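Putative citrate lyase, alfa subunit (Streptococcus mutans, PDB 2HJ0) is a putative alpha subunit of the CitF family, with an alpha/beta fold built round two large mixed sheets. Local coordinates at residues 267-272 and 453-458; 261-266 and 440-445; 312-317 and 333-338. All blocks are in the same frame, centred on the assembly; numbering follows the deposited sequence.

Contacts 1 and 2 join the same two parts of the chain and touch each other. Helix 251-265 and the loop that follows it meet strand 440-442 and helix 454-459. Contact 2 is the buried member and is purely aliphatic. Contact 1 lies nearer the surface and depends on a phenol-arginine hydrogen bond. Contact 3 stands apart, with its nearest atoms about 10 Å from contact 2 and about 11 Å from contact 1. It is also buried, but it pairs two helices, with a valine set against two serines. All three lie along the nine-stranded sheet that includes strand 440-442, with contact 3 toward its other end.

Contact 1: residues 267-272 and 453-458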
ATOM      1  N   SER A 267       8.854 -16.925 -31.361  1.00 13.28           N
ATOM      2  CA  SER A 267       9.210 -15.519 -31.325  1.00 13.09           C
ATOM      3  C   SER A 267      10.565 -15.312 -30.672  1.00 13.55           C
ATOM      4  O   SER A 267      11.063 -16.183 -29.963  1.00 13.80           O
ATOM      5  CB  SER A 267       8.142 -14.729 -30.562  1.00 13.12           C
ATOM      6  OG  SER A 267       8.242 -14.939 -29.165  1.00 11.20           O
ATOM      7  N   PRO A 268      11.180 -14.142 -30.895  1.00 14.38           N
ATOM      8  CA  PRO A 268      12.489 -13.859 -30.296  1.00 14.71           C
ATOM      9  C   PRO A 268      12.368 -13.531 -28.808  1.00 14.44           C
ATOM     10  O   PRO A 268      13.291 -12.992 -28.219  1.00 15.38           O
ATOM     11  CB  PRO A 268      12.967 -12.653 -31.091  1.00 13.43           C
ATOM     12  CG  PRO A 268      11.689 -11.908 -31.281  1.00 14.49           C
ATOM     13  CD  PRO A 268      10.731 -13.001 -31.714  1.00 13.01           C
ATOM     14  N   TYR A 269      11.233 -13.865 -28.207  1.00 14.81           N
ATOM     15  CA  TYR A 269      11.010 -13.573 -26.796  1.00 14.90           C
ATOM     16  C   TYR A 269      10.865 -14.876 -26.018  1.00 15.63           C
ATOM     17  O   TYR A 269      10.902 -14.896 -24.781  1.00 16.50           O
ATOM     18  CB  TYR A 269       9.750 -12.729 -26.640  1.00 13.27           C
ATOM     19  CG  TYR A 269       9.746 -11.470 -27.478  1.00 13.69           C
ATOM     20  CD1 TYR A 269      10.475 -10.345 -27.087  1.00 12.32           C
ATOM     21  CD2 TYR A 269       9.008 -11.401 -28.665  1.00 13.68           C
ATOM     22  CE1 TYR A 269      10.463  -9.172 -27.858  1.00 13.90           C
ATOM     23  CE2 TYR A 269       8.989 -10.237 -29.447  1.00 14.69           C
ATOM     24  CZ  TYR A 269       9.717  -9.123 -29.036  1.00 14.74           C
ATOM     25  OH  TYR A 269       9.689  -7.966 -29.785  1.00 13.65           O
ATOM     26  N   TYR A 270      10.690 -15.966 -26.753  1.00 14.08           N
ATOM     27  CA  TYR A 270      10.546 -17.275 -26.139  1.00 13.04           C
ATOM     28  C   TYR A 270      11.907 -17.832 -25.746  1.00 13.21           C
ATOM     29  O   TYR A 270      12.679 -18.303 -26.586  1.00 12.71           O
ATOM     30  CB  TYR A 270       9.847 -18.237 -27.097  1.00 12.34           C
ATOM     31  CG  TYR A 270       9.740 -19.634 -26.555  1.00  9.32           C
ATOM     32  CD1 TYR A 270      10.529 -20.658 -27.053  1.00  7.61           C
ATOM     33  CD2 TYR A 270       8.867 -19.918 -25.514  1.00  8.46           C
ATOM     34  CE1 TYR A 270      10.451 -21.938 -26.522  1.00  7.59           C
ATOM     35  CE2 TYR A 270       8.776 -21.184 -24.973  1.00  7.50           C
ATOM     36  CZ  TYR A 270       9.573 -22.198 -25.479  1.00  8.08           C
ATOM     37  OH  TYR A 270       9.498 -23.466 -24.936  1.00  6.40           O
ATOM     38  N   LYS A 271      12.188 -17.758 -24.451  1.00 13.60           N
ATOM     39  CA  LYS A 271      13.435 -18.239 -23.877  1.00 11.98           C
ATOM     40  C   LYS A 271      13.248 -18.306 -22.368  1.00 12.75           C
ATOM     41  O   LYS A 271      12.216 -17.885 -21.837  1.00 12.14           O
ATOM     42  CB  LYS A 271      14.592 -17.299 -24.252  1.00 11.36           C
ATOM     43  CG  LYS A 271      14.316 -15.817 -24.005  1.00 11.76           C
ATOM     44  CD  LYS A 271      15.546 -14.941 -24.214  1.00 10.22           C
ATOM     45  CE  LYS A 271      15.233 -13.494 -23.810  1.00 13.03           C
ATOM     46  NZ  LYS A 271      16.414 -12.660 -23.417  1.00 12.15           N
ATOM     47  N   GLU A 272      14.232 -18.849 -21.670  1.00 13.90           N
ATOM     48  CA  GLU A 272      14.135 -18.963 -20.221  1.00 15.04           C
ATOM     49  C   GLU A 272      13.773 -17.620 -19.564  1.00 14.01           C
ATOM     50  O   GLU A 272      14.316 -16.587 -19.936  1.00 14.21           O
ATOM     51  CB  GLU A 272      15.465 -19.472 -19.677  1.00 16.49           C
ATOM     52  CG  GLU A 272      15.466 -19.738 -18.199  1.00 18.01           C
ATOM     53  CD  GLU A 272      14.472 -20.808 -17.817  1.00 19.11           C
ATOM     54  OE1 GLU A 272      14.163 -21.666 -18.665  1.00 18.82           O
ATOM     55  OE2 GLU A 272      14.014 -20.801 -16.658  1.00 20.75           O
ATOM     56  N   ARG A 453       5.814  -4.033 -37.942  1.00 18.43           N
ATOM     57  CA  ARG A 453       6.813  -4.812 -37.217  1.00 18.11           C
ATOM     58  C   ARG A 453       7.691  -5.576 -38.208  1.00 17.96           C
ATOM     59  O   ARG A 453       7.634  -6.805 -38.291  1.00 17.54           O
ATOM     60  CB  ARG A 453       6.144  -5.815 -36.263  1.00 18.06           C
ATOM     61  CG  ARG A 453       5.447  -5.213 -35.065  1.00 17.02           C
ATOM     62  CD  ARG A 453       6.407  -4.445 -34.192  1.00 15.46           C
ATOM     63  NE  ARG A 453       7.460  -5.278 -33.620  1.00 14.89           N
ATOM     64  CZ  ARG A 453       7.359  -5.949 -32.478  1.00 14.25           C
ATOM     65  NH1 ARG A 453       6.235  -5.886 -31.768  1.00 11.52           N
ATOM     66  NH2 ARG A 453       8.394  -6.673 -32.046  1.00 11.84           N
ATOM     67  N   PRO A 454       8.520  -4.854 -38.975  1.00 18.26           N
ATOM     68  CA  PRO A 454       9.388  -5.522 -39.947  1.00 18.05           C
ATOM     69  C   PRO A 454      10.347  -6.520 -39.295  1.00 18.52           C
ATOM     70  O   PRO A 454      10.782  -7.483 -39.930  1.00 19.52           O
ATOM     71  CB  PRO A 454      10.113  -4.359 -40.612  1.00 16.52           C
ATOM     72  CG  PRO A 454      10.201  -3.364 -39.518  1.00 16.91           C
ATOM     73  CD  PRO A 454       8.822  -3.416 -38.912  1.00 17.48           C
ATOM     74  N   ASP A 455      10.678  -6.303 -38.028  1.00 18.10           N
ATOM     75  CA  ASP A 455      11.587  -7.225 -37.362  1.00 17.57           C
ATOM     76  C   ASP A 455      10.910  -8.583 -37.147  1.00 17.50           C
ATOM     77  O   ASP A 455      11.581  -9.613 -37.039  1.00 16.91           O
ATOM     78  CB  ASP A 455      12.029  -6.674 -36.015  1.00 17.11           C
ATOM     79  CG  ASP A 455      10.890  -6.579 -35.038  1.00 18.72           C
ATOM     80  OD1 ASP A 455      11.100  -6.877 -33.847  1.00 20.15           O
ATOM     81  OD2 ASP A 455       9.777  -6.204 -35.459  1.00 20.64           O
ATOM     82  N   LEU A 456       9.582  -8.585 -37.085  1.00 16.21           N
ATOM     83  CA  LEU A 456       8.848  -9.827 -36.865  1.00 16.15           C
ATOM     84  C   LEU A 456       8.611 -10.574 -38.173  1.00 16.27           C
ATOM     85  O   LEU A 456       8.637 -11.811 -38.217  1.00 15.18           O
ATOM     86  CB  LEU A 456       7.524  -9.538 -36.141  1.00 14.88           C
ATOM     87  CG  LEU A 456       7.531  -9.753 -34.624  1.00 13.74           C
ATOM     88  CD1 LEU A 456       8.790  -9.203 -34.014  1.00 13.69           C
ATOM     89  CD2 LEU A 456       6.305  -9.104 -34.009  1.00 13.18           C
ATOM     90  N   ILE A 457       8.396  -9.814 -39.241  1.00 16.39           N
ATOM     91  CA  ILE A 457       8.182 -10.405 -40.549  1.00 16.41           C
ATOM     92  C   ILE A 457       9.398 -11.251 -40.941  1.00 17.11           C
ATOM     93  O   ILE A 457       9.249 -12.338 -41.504  1.00 16.24           O
ATOM     94  CB  ILE A 457       7.931  -9.316 -41.605  1.00 13.28           C
ATOM     95  CG1 ILE A 457       6.539  -8.749 -41.410  1.00 12.29           C
ATOM     96  CG2 ILE A 457       8.075  -9.887 -42.996  1.00 11.85           C
ATOM     97  CD1 ILE A 457       6.275  -7.519 -42.214  1.00 13.17           C
ATOM     98  N   GLU A 458      10.592 -10.761 -40.622  1.00 18.79           N
ATOM     99  CA  GLU A 458      11.819 -11.484 -40.949  1.00 20.71           C
ATOM    100  C   GLU A 458      12.005 -12.686 -40.037  1.00 18.99           C
ATOM    101  O   GLU A 458      12.234 -13.802 -40.505  1.00 19.40           O
ATOM    102  CB  GLU A 458      13.040 -10.577 -40.809  1.00 24.67           C
ATOM    103  CG  GLU A 458      13.255 -10.105 -39.384  1.00 33.67           C
ATOM    104  CD  GLU A 458      14.662  -9.537 -39.105  1.00 38.75           C
ATOM    105  OE1 GLU A 458      14.943  -9.224 -37.910  1.00 37.98           O
ATOM    106  OE2 GLU A 458      15.473  -9.404 -40.067  1.00 41.57           O
TER
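Tyr269 and Arg453 face each other from two quite different backbones. Segment 267-272 is an irregular loop that starts with a turn, closed by a bond from Tyr270 N to Ser267 O. Ser267 OG also accepts a weak bond from Tyr269 N. Arg453 holds the N-cap position, and Pro454 to Glu458 form the start of a helix. The carbonyl oxygen of Arg453 receives both Leu456 N and Ile457 N.

The link between the segments is one hydrogen bond, from Arg453 NH2 to Tyr269 OH, 2.9 Å long. It is bent, with an N-H...O angle of 136°. The hydroxyl meets the edge of the guanidinium, close to its plane. The tyrosine ring is turned steeply against that plane, by 76°. The arginine chain is bent at chi2 (-61°) and at chi3, which folds the guanidinium back over its own helix start. There it grips Asp455 side-on. Arg453 NE reaches Asp455 OD2 at 3.1 Å and Arg453 NH2 reaches Asp455 OD1 at 3.3 Å, and each carboxylate oxygen accepts with its syn lone pair. NH2 therefore serves both the carboxylate and the phenol. NH1 has its own partners, a salt bridge to Asp439 and the backbone oxygen of Lys408.

Apolar groups flank the two flat ends. Leu456 CD2 sits 3.6 Å above the guanidinium plane of Arg453, over its centre. Pro268 CG lies 3.6 Å above one face of the Tyr269 ring, offset toward the rim.

The loop leads from helix 251-265 to strand 275-277. Tyr269 and Leu456 both touch Met409 of strand 409-413, and Leu456 also packs on Ile449 of strand 447-449. The bond lies near the ends of these strands, where the loop meets the start of helix 454-459.

Contact 2: residues 261-266 and 440-445; sequences AKVITS and VVVTEV
No ring, amide or carboxylate takes part where Val263 meets Val440 and Val442. The contact is made by methyl groups alone, and no hydrogen bond crosses it.

Val263 is on the last turn of helix 251-265 and points at the strand. Its two methyls divide the work. Val263 CG1 approaches Val440 CG1 at 4.2 Å, and Val263 CG2 approaches Val442 CG2 at 4.4 Å. The helix side chain thus comes against two strand residues that share one face. With chi1 near 180° in all three (178° in Val263), each valine presents a methyl to the other segment. The backbones stay well apart, with 8.5 Å between Val263 CA and Val440 CA. Val441 turns to the other face of the sheet, where it touches Phe381 and Phe424. Leu411 and Ile447 on the neighbouring strands also touch Val263, so the valine packs on a broad apolar surface.

The ends of the segments are held locally. Thr265 OG1 bonds to Ala261 O, which also takes Thr265 N. Ser266 OG bonds to Lys262 O at 2.8 Å. After Val442, Val445 N reaches Thr443 OG1 at 3.1 Å and closes an ST turn.

The helix also meets helix 282-297 through Ala261, Ile264 and Thr265. Strand 440-442 runs parallel to 409-413 and antiparallel to 447-449. This is helix-on-sheet packing of an alpha/beta layered fold. The seven parallel strands of this sheet follow the 4321567 order, consistent with the Rossmann-like clan of the family.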
ATOM      1  N   ALA A 261       0.178 -20.267 -30.220  1.00  8.44           N
ATOM      2  CA  ALA A 261       1.304 -20.763 -29.436  1.00  6.86           C
ATOM      3  C   ALA A 261       2.577 -20.899 -30.274  1.00  6.92           C
ATOM      4  O   ALA A 261       3.675 -20.634 -29.778  1.00  4.25           O
ATOM      5  CB  ALA A 261       0.955 -22.093 -28.801  1.00  6.15           C
ATOM      6  N   LYS A 262       2.432 -21.302 -31.541  1.00  7.55           N
ATOM      7  CA  LYS A 262       3.593 -21.455 -32.420  1.00  8.42           C
ATOM      8  C   LYS A 262       4.223 -20.099 -32.678  1.00  7.68           C
ATOM      9  O   LYS A 262       5.439 -19.991 -32.829  1.00  7.07           O
ATOM     10  CB  LYS A 262       3.210 -22.104 -33.752  1.00  9.90           C
ATOM     11  CG  LYS A 262       2.976 -23.608 -33.687  1.00 14.30           C
ATOM     12  CD  LYS A 262       2.389 -24.151 -35.012  1.00 16.36           C
ATOM     13  CE  LYS A 262       1.985 -25.636 -34.932  1.00 16.07           C
ATOM     14  NZ  LYS A 262       1.259 -26.072 -36.165  1.00 16.01           N
ATOM     15  N   VAL A 263       3.400 -19.060 -32.719  1.00  6.81           N
ATOM     16  CA  VAL A 263       3.938 -17.733 -32.943  1.00  7.24           C
ATOM     17  C   VAL A 263       4.764 -17.318 -31.718  1.00  7.49           C
ATOM     18  O   VAL A 263       5.869 -16.801 -31.861  1.00  6.68           O
ATOM     19  CB  VAL A 263       2.817 -16.713 -33.213  1.00  7.27           C
ATOM     20  CG1 VAL A 263       3.404 -15.329 -33.389  1.00  6.26           C
ATOM     21  CG2 VAL A 263       2.047 -17.116 -34.450  1.00  7.20           C
ATOM     22  N   ILE A 264       4.236 -17.580 -30.524  1.00  7.37           N
ATOM     23  CA  ILE A 264       4.915 -17.250 -29.272  1.00  9.12           C
ATOM     24  C   ILE A 264       6.193 -18.066 -29.095  1.00 10.54           C
ATOM     25  O   ILE A 264       7.272 -17.515 -28.859  1.00 10.14           O
ATOM     26  CB  ILE A 264       3.987 -17.522 -28.040  1.00 11.46           C
ATOM     27  CG1 ILE A 264       2.757 -16.611 -28.097  1.00 12.98           C
ATOM     28  CG2 ILE A 264       4.721 -17.269 -26.729  1.00  9.48           C
ATOM     29  CD1 ILE A 264       1.658 -17.036 -27.165  1.00 10.43           C
ATOM     30  N   THR A 265       6.078 -19.385 -29.200  1.00 12.02           N
ATOM     31  CA  THR A 265       7.246 -20.245 -29.047  1.00 13.34           C
ATOM     32  C   THR A 265       8.269 -20.099 -30.170  1.00 12.99           C
ATOM     33  O   THR A 265       9.342 -20.668 -30.089  1.00 14.31           O
ATOM     34  CB  THR A 265       6.842 -21.704 -28.956  1.00 14.01           C
ATOM     35  OG1 THR A 265       6.096 -22.062 -30.124  1.00 15.92           O
ATOM     36  CG2 THR A 265       5.991 -21.929 -27.724  1.00 14.64           C
ATOM     37  N   SER A 266       7.953 -19.348 -31.218  1.00 13.33           N
ATOM     38  CA  SER A 266       8.923 -19.161 -32.284  1.00 13.71           C
ATOM     39  C   SER A 266       9.367 -17.713 -32.291  1.00 13.80           C
ATOM     40  O   SER A 266      10.164 -17.305 -33.127  1.00 14.90           O
ATOM     41  CB  SER A 266       8.332 -19.487 -33.656  1.00 15.53           C
ATOM     42  OG  SER A 266       7.930 -20.841 -33.760  1.00 17.39           O
ATOM     43  N   VAL A 440       0.674  -9.100 -34.143  1.00 12.61           N
ATOM     44  CA  VAL A 440       0.341 -10.274 -34.927  1.00 11.29           C
ATOM     45  C   VAL A 440      -1.091 -10.695 -34.713  1.00 10.83           C
ATOM     46  O   VAL A 440      -1.575 -10.750 -33.585  1.00 11.28           O
ATOM     47  CB  VAL A 440       1.234 -11.474 -34.549  1.00 12.05           C
ATOM     48  CG1 VAL A 440       0.921 -12.651 -35.473  1.00 11.01           C
ATOM     49  CG2 VAL A 440       2.702 -11.082 -34.618  1.00  8.87           C
ATOM     50  N   VAL A 441      -1.759 -10.999 -35.812  1.00 10.82           N
ATOM     51  CA  VAL A 441      -3.141 -11.435 -35.774  1.00 11.69           C
ATOM     52  C   VAL A 441      -3.165 -12.920 -36.152  1.00 12.87           C
ATOM     53  O   VAL A 441      -2.506 -13.336 -37.104  1.00 13.18           O
ATOM     54  CB  VAL A 441      -3.997 -10.606 -36.766  1.00 10.36           C
ATOM     55  CG1 VAL A 441      -5.368 -11.230 -36.942  1.00 10.03           C
ATOM     56  CG2 VAL A 441      -4.138  -9.190 -36.261  1.00  8.24           C
ATOM     57  N   VAL A 442      -3.908 -13.722 -35.392  1.00 13.68           N
ATOM     58  CA  VAL A 442      -3.997 -15.155 -35.654  1.00 14.16           C
ATOM     59  C   VAL A 442      -5.445 -15.596 -35.900  1.00 14.98           C
ATOM     60  O   VAL A 442      -6.339 -15.269 -35.120  1.00 14.63           O
ATOM     61  CB  VAL A 442      -3.421 -15.962 -34.467  1.00 13.58           C
ATOM     62  CG1 VAL A 442      -3.443 -17.452 -34.774  1.00 12.98           C
ATOM     63  CG2 VAL A 442      -2.006 -15.501 -34.165  1.00 12.86           C
ATOM     64  N   THR A 443      -5.660 -16.333 -36.989  1.00 15.87           N
ATOM     65  CA  THR A 443      -6.981 -16.843 -37.360  1.00 17.50           C
ATOM     66  C   THR A 443      -6.867 -18.328 -37.690  1.00 17.94           C
ATOM     67  O   THR A 443      -5.798 -18.915 -37.533  1.00 18.42           O
ATOM     68  CB  THR A 443      -7.526 -16.126 -38.598  1.00 18.28           C
ATOM     69  OG1 THR A 443      -6.751 -16.496 -39.747  1.00 19.96           O
ATOM     70  CG2 THR A 443      -7.454 -14.627 -38.411  1.00 17.59           C
ATOM     71  N   GLU A 444      -7.948 -18.948 -38.156  1.00 18.75           N
ATOM     72  CA  GLU A 444      -7.862 -20.372 -38.479  1.00 18.99           C
ATOM     73  C   GLU A 444      -7.298 -20.574 -39.881  1.00 18.93           C
ATOM     74  O   GLU A 444      -7.008 -21.692 -40.305  1.00 16.96           O
ATOM     75  CB  GLU A 444      -9.230 -21.053 -38.336  1.00 17.85           C
ATOM     76  CG  GLU A 444     -10.255 -20.759 -39.417  1.00 20.68           C
ATOM     77  CD  GLU A 444     -10.953 -19.407 -39.265  1.00 21.64           C
ATOM     78  OE1 GLU A 444     -12.050 -19.249 -39.836  1.00 22.23           O
ATOM     79  OE2 GLU A 444     -10.417 -18.509 -38.592  1.00 20.89           O
ATOM     80  N   VAL A 445      -7.106 -19.462 -40.578  1.00 20.34           N
ATOM     81  CA  VAL A 445      -6.588 -19.482 -41.930  1.00 20.97           C
ATOM     82  C   VAL A 445      -5.110 -19.121 -41.950  1.00 21.69           C
ATOM     83  O   VAL A 445      -4.423 -19.311 -42.954  1.00 22.95           O
ATOM     84  CB  VAL A 445      -7.376 -18.507 -42.795  1.00 20.60           C
ATOM     85  CG1 VAL A 445      -6.888 -18.550 -44.225  1.00 21.49           C
ATOM     86  CG2 VAL A 445      -8.846 -18.875 -42.730  1.00 22.21           C
TER

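Contact 3: residues 312-317 and 333-338; sequences AMVELL and HPSAVS
Val314 carries this contact, meeting Ser335 and Ser338 of the neighbouring helix. Ala312, two residues before it, directs its methyl away from that helix. Met313, a selenomethionine, leads its end away as well and touches Thr278 and Ile325.

Val314 then points toward the partner helix. Its CG1 is anti to the backbone N (chi1 -175°), which brings both methyls against the Ser338 side chain from the same side. Val314 CG1 lies 3.2 Å from Ser338 OG and 3.5 Å from Ser338 CB, and Val314 CG2 lies 3.7 Å from the same carbon. CG2 also reaches Ser335 OG at 3.7 Å and looks toward Pro334 O at 4.3 Å. The contacts are van der Waals in kind, and no hydrogen bond crosses. The serine hydroxyls are satisfied by other residues. Ser335 OG bonds to Asp332 OD2. Ser338 OG bonds to Asn342 OD1 and to His346 ND1. The methyls therefore lie beside hydroxyls that are already engaged.

Leu316 touches Val322. Leu317 points toward the second helix, but its side chain packs on Val322 and Ile325 of strand 322-327.

The axes of the two helical segments approach to 9.4 Å and their directions differ by 41°. The closest CA pair is Val314 and Ser335, at 6.3 Å. Small residues on helix 333-341 thus accept the valine. Helix 311-318 connects strand 302-305 to 322-327, and helix 333-341 connects 322-327 to 346-348. These strands are parallel neighbours. The pair is therefore the helix-helix packing of two consecutive beta-alpha-beta crossovers.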
ATOM      1  N   ALA A 312      -5.854 -22.666 -15.214  1.00 13.58           N
ATOM      2  CA  ALA A 312      -4.768 -23.104 -16.088  1.00 14.78           C
ATOM      3  C   ALA A 312      -3.476 -22.458 -15.646  1.00 17.28           C
ATOM      4  O   ALA A 312      -2.397 -23.051 -15.715  1.00 17.11           O
ATOM      5  CB  ALA A 312      -5.053 -22.733 -17.507  1.00 14.54           C
HETATM    6  N   MSE A 313      -3.601 -21.229 -15.166  1.00 19.81           N
HETATM    7  CA  MSE A 313      -2.451 -20.478 -14.698  1.00 21.71           C
HETATM    8  C   MSE A 313      -1.916 -21.049 -13.389  1.00 19.05           C
HETATM    9  O   MSE A 313      -0.708 -21.146 -13.197  1.00 17.11           O
HETATM   10  CB  MSE A 313      -2.838 -19.014 -14.521  1.00 28.89           C
HETATM   11  CG  MSE A 313      -1.790 -18.090 -15.067  1.00 39.15           C
HETATM   12 SE   MSE A 313      -1.309 -18.629 -16.879  1.00 54.68          SE
HETATM   13  CE  MSE A 313      -1.775 -16.943 -17.761  1.00 49.87           C
ATOM     14  N   VAL A 314      -2.826 -21.428 -12.498  1.00 17.01           N
ATOM     15  CA  VAL A 314      -2.440 -21.999 -11.225  1.00 16.79           C
ATOM     16  C   VAL A 314      -1.761 -23.320 -11.527  1.00 16.64           C
ATOM     17  O   VAL A 314      -0.747 -23.682 -10.922  1.00 18.19           O
ATOM     18  CB  VAL A 314      -3.664 -22.268 -10.336  1.00 16.66           C
ATOM     19  CG1 VAL A 314      -3.220 -22.745  -8.953  1.00 15.33           C
ATOM     20  CG2 VAL A 314      -4.510 -21.022 -10.230  1.00 14.81           C
ATOM     21  N   GLU A 315      -2.327 -24.030 -12.487  1.00 16.15           N
ATOM     22  CA  GLU A 315      -1.794 -25.316 -12.909  1.00 16.06           C
ATOM     23  C   GLU A 315      -0.315 -25.145 -13.242  1.00 14.39           C
ATOM     24  O   GLU A 315       0.517 -25.872 -12.723  1.00 15.29           O
ATOM     25  CB  GLU A 315      -2.558 -25.811 -14.141  1.00 18.45           C
ATOM     26  CG  GLU A 315      -2.969 -27.275 -14.118  1.00 21.78           C
ATOM     27  CD  GLU A 315      -4.396 -27.502 -13.626  1.00 23.92           C
ATOM     28  OE1 GLU A 315      -4.650 -27.446 -12.400  1.00 24.82           O
ATOM     29  OE2 GLU A 315      -5.274 -27.738 -14.482  1.00 24.89           O
ATOM     30  N   LEU A 316       0.013 -24.177 -14.091  1.00 13.02           N
ATOM     31  CA  LEU A 316       1.402 -23.950 -14.474  1.00 12.92           C
ATOM     32  C   LEU A 316       2.312 -23.548 -13.323  1.00 13.65           C
ATOM     33  O   LEU A 316       3.492 -23.912 -13.293  1.00 13.92           O
ATOM     34  CB  LEU A 316       1.492 -22.885 -15.562  1.00 13.71           C
ATOM     35  CG  LEU A 316       1.008 -23.258 -16.967  1.00 15.23           C
ATOM     36  CD1 LEU A 316       1.020 -22.003 -17.834  1.00 14.96           C
ATOM     37  CD2 LEU A 316       1.898 -24.338 -17.581  1.00 14.72           C
ATOM     38  N   LEU A 317       1.776 -22.780 -12.382  1.00 14.64           N
ATOM     39  CA  LEU A 317       2.562 -22.336 -11.235  1.00 14.53           C
ATOM     40  C   LEU A 317       2.927 -23.528 -10.344  1.00 15.52           C
ATOM     41  O   LEU A 317       3.972 -23.530  -9.697  1.00 14.18           O
ATOM     42  CB  LEU A 317       1.777 -21.302 -10.414  1.00 11.76           C
ATOM     43  CG  LEU A 317       2.534 -20.791  -9.180  1.00 12.36           C
ATOM     44  CD1 LEU A 317       3.528 -19.723  -9.611  1.00 10.33           C
ATOM     45  CD2 LEU A 317       1.576 -20.244  -8.137  1.00  9.34           C
ATOM     46  N   HIS A 333     -13.075 -19.698  -8.939  1.00 22.16           N
ATOM     47  CA  HIS A 333     -12.775 -19.990  -7.547  1.00 22.12           C
ATOM     48  C   HIS A 333     -11.368 -20.528  -7.275  1.00 21.18           C
ATOM     49  O   HIS A 333     -10.661 -20.029  -6.399  1.00 22.67           O
ATOM     50  CB  HIS A 333     -13.814 -20.958  -6.985  1.00 24.96           C
ATOM     51  CG  HIS A 333     -13.586 -21.314  -5.555  1.00 27.04           C
ATOM     52  ND1 HIS A 333     -13.608 -20.376  -4.544  1.00 27.97           N
ATOM     53  CD2 HIS A 333     -13.274 -22.493  -4.971  1.00 28.35           C
ATOM     54  CE1 HIS A 333     -13.313 -20.964  -3.400  1.00 29.63           C
ATOM     55  NE2 HIS A 333     -13.105 -22.247  -3.630  1.00 30.47           N
ATOM     56  N   PRO A 334     -10.939 -21.554  -8.018  1.00 19.66           N
ATOM     57  CA  PRO A 334      -9.598 -22.107  -7.794  1.00 17.79           C
ATOM     58  C   PRO A 334      -8.475 -21.070  -7.876  1.00 16.60           C
ATOM     59  O   PRO A 334      -7.512 -21.141  -7.107  1.00 17.19           O
ATOM     60  CB  PRO A 334      -9.490 -23.203  -8.861  1.00 16.81           C
ATOM     61  CG  PRO A 334     -10.398 -22.725  -9.936  1.00 18.43           C
ATOM     62  CD  PRO A 334     -11.584 -22.195  -9.176  1.00 19.10           C
ATOM     63  N   SER A 335      -8.588 -20.107  -8.790  1.00 14.16           N
ATOM     64  CA  SER A 335      -7.557 -19.071  -8.893  1.00 11.37           C
ATOM     65  C   SER A 335      -7.590 -18.180  -7.667  1.00 10.10           C
ATOM     66  O   SER A 335      -6.552 -17.757  -7.166  1.00 10.08           O
ATOM     67  CB  SER A 335      -7.753 -18.208 -10.131  1.00 10.79           C
ATOM     68  OG  SER A 335      -7.368 -18.919 -11.291  1.00 11.00           O
ATOM     69  N   ALA A 336      -8.786 -17.888  -7.181  1.00  8.80           N
ATOM     70  CA  ALA A 336      -8.880 -17.061  -6.008  1.00  8.58           C
ATOM     71  C   ALA A 336      -8.275 -17.855  -4.857  1.00  9.57           C
ATOM     72  O   ALA A 336      -7.557 -17.308  -4.028  1.00 10.92           O
ATOM     73  CB  ALA A 336     -10.314 -16.709  -5.725  1.00  7.00           C
ATOM     74  N   VAL A 337      -8.533 -19.156  -4.812  1.00 10.57           N
ATOM     75  CA  VAL A 337      -7.997 -19.975  -3.733  1.00 11.08           C
ATOM     76  C   VAL A 337      -6.483 -19.982  -3.742  1.00 11.67           C
ATOM     77  O   VAL A 337      -5.845 -19.853  -2.697  1.00 11.30           O
ATOM     78  CB  VAL A 337      -8.513 -21.408  -3.836  1.00 12.62           C
ATOM     79  CG1 VAL A 337      -7.848 -22.289  -2.775  1.00 11.69           C
ATOM     80  CG2 VAL A 337     -10.035 -21.406  -3.646  1.00 13.12           C
ATOM     81  N   SER A 338      -5.920 -20.126  -4.935  1.00 12.09           N
ATOM     82  CA  SER A 338      -4.477 -20.152  -5.126  1.00 12.60           C
ATOM     83  C   SER A 338      -3.783 -18.900  -4.597  1.00 14.13           C
ATOM     84  O   SER A 338      -2.664 -18.966  -4.075  1.00 15.49           O
ATOM     85  CB  SER A 338      -4.160 -20.312  -6.607  1.00 10.84           C
ATOM     86  OG  SER A 338      -2.774 -20.471  -6.788  1.00 11.24           O
TER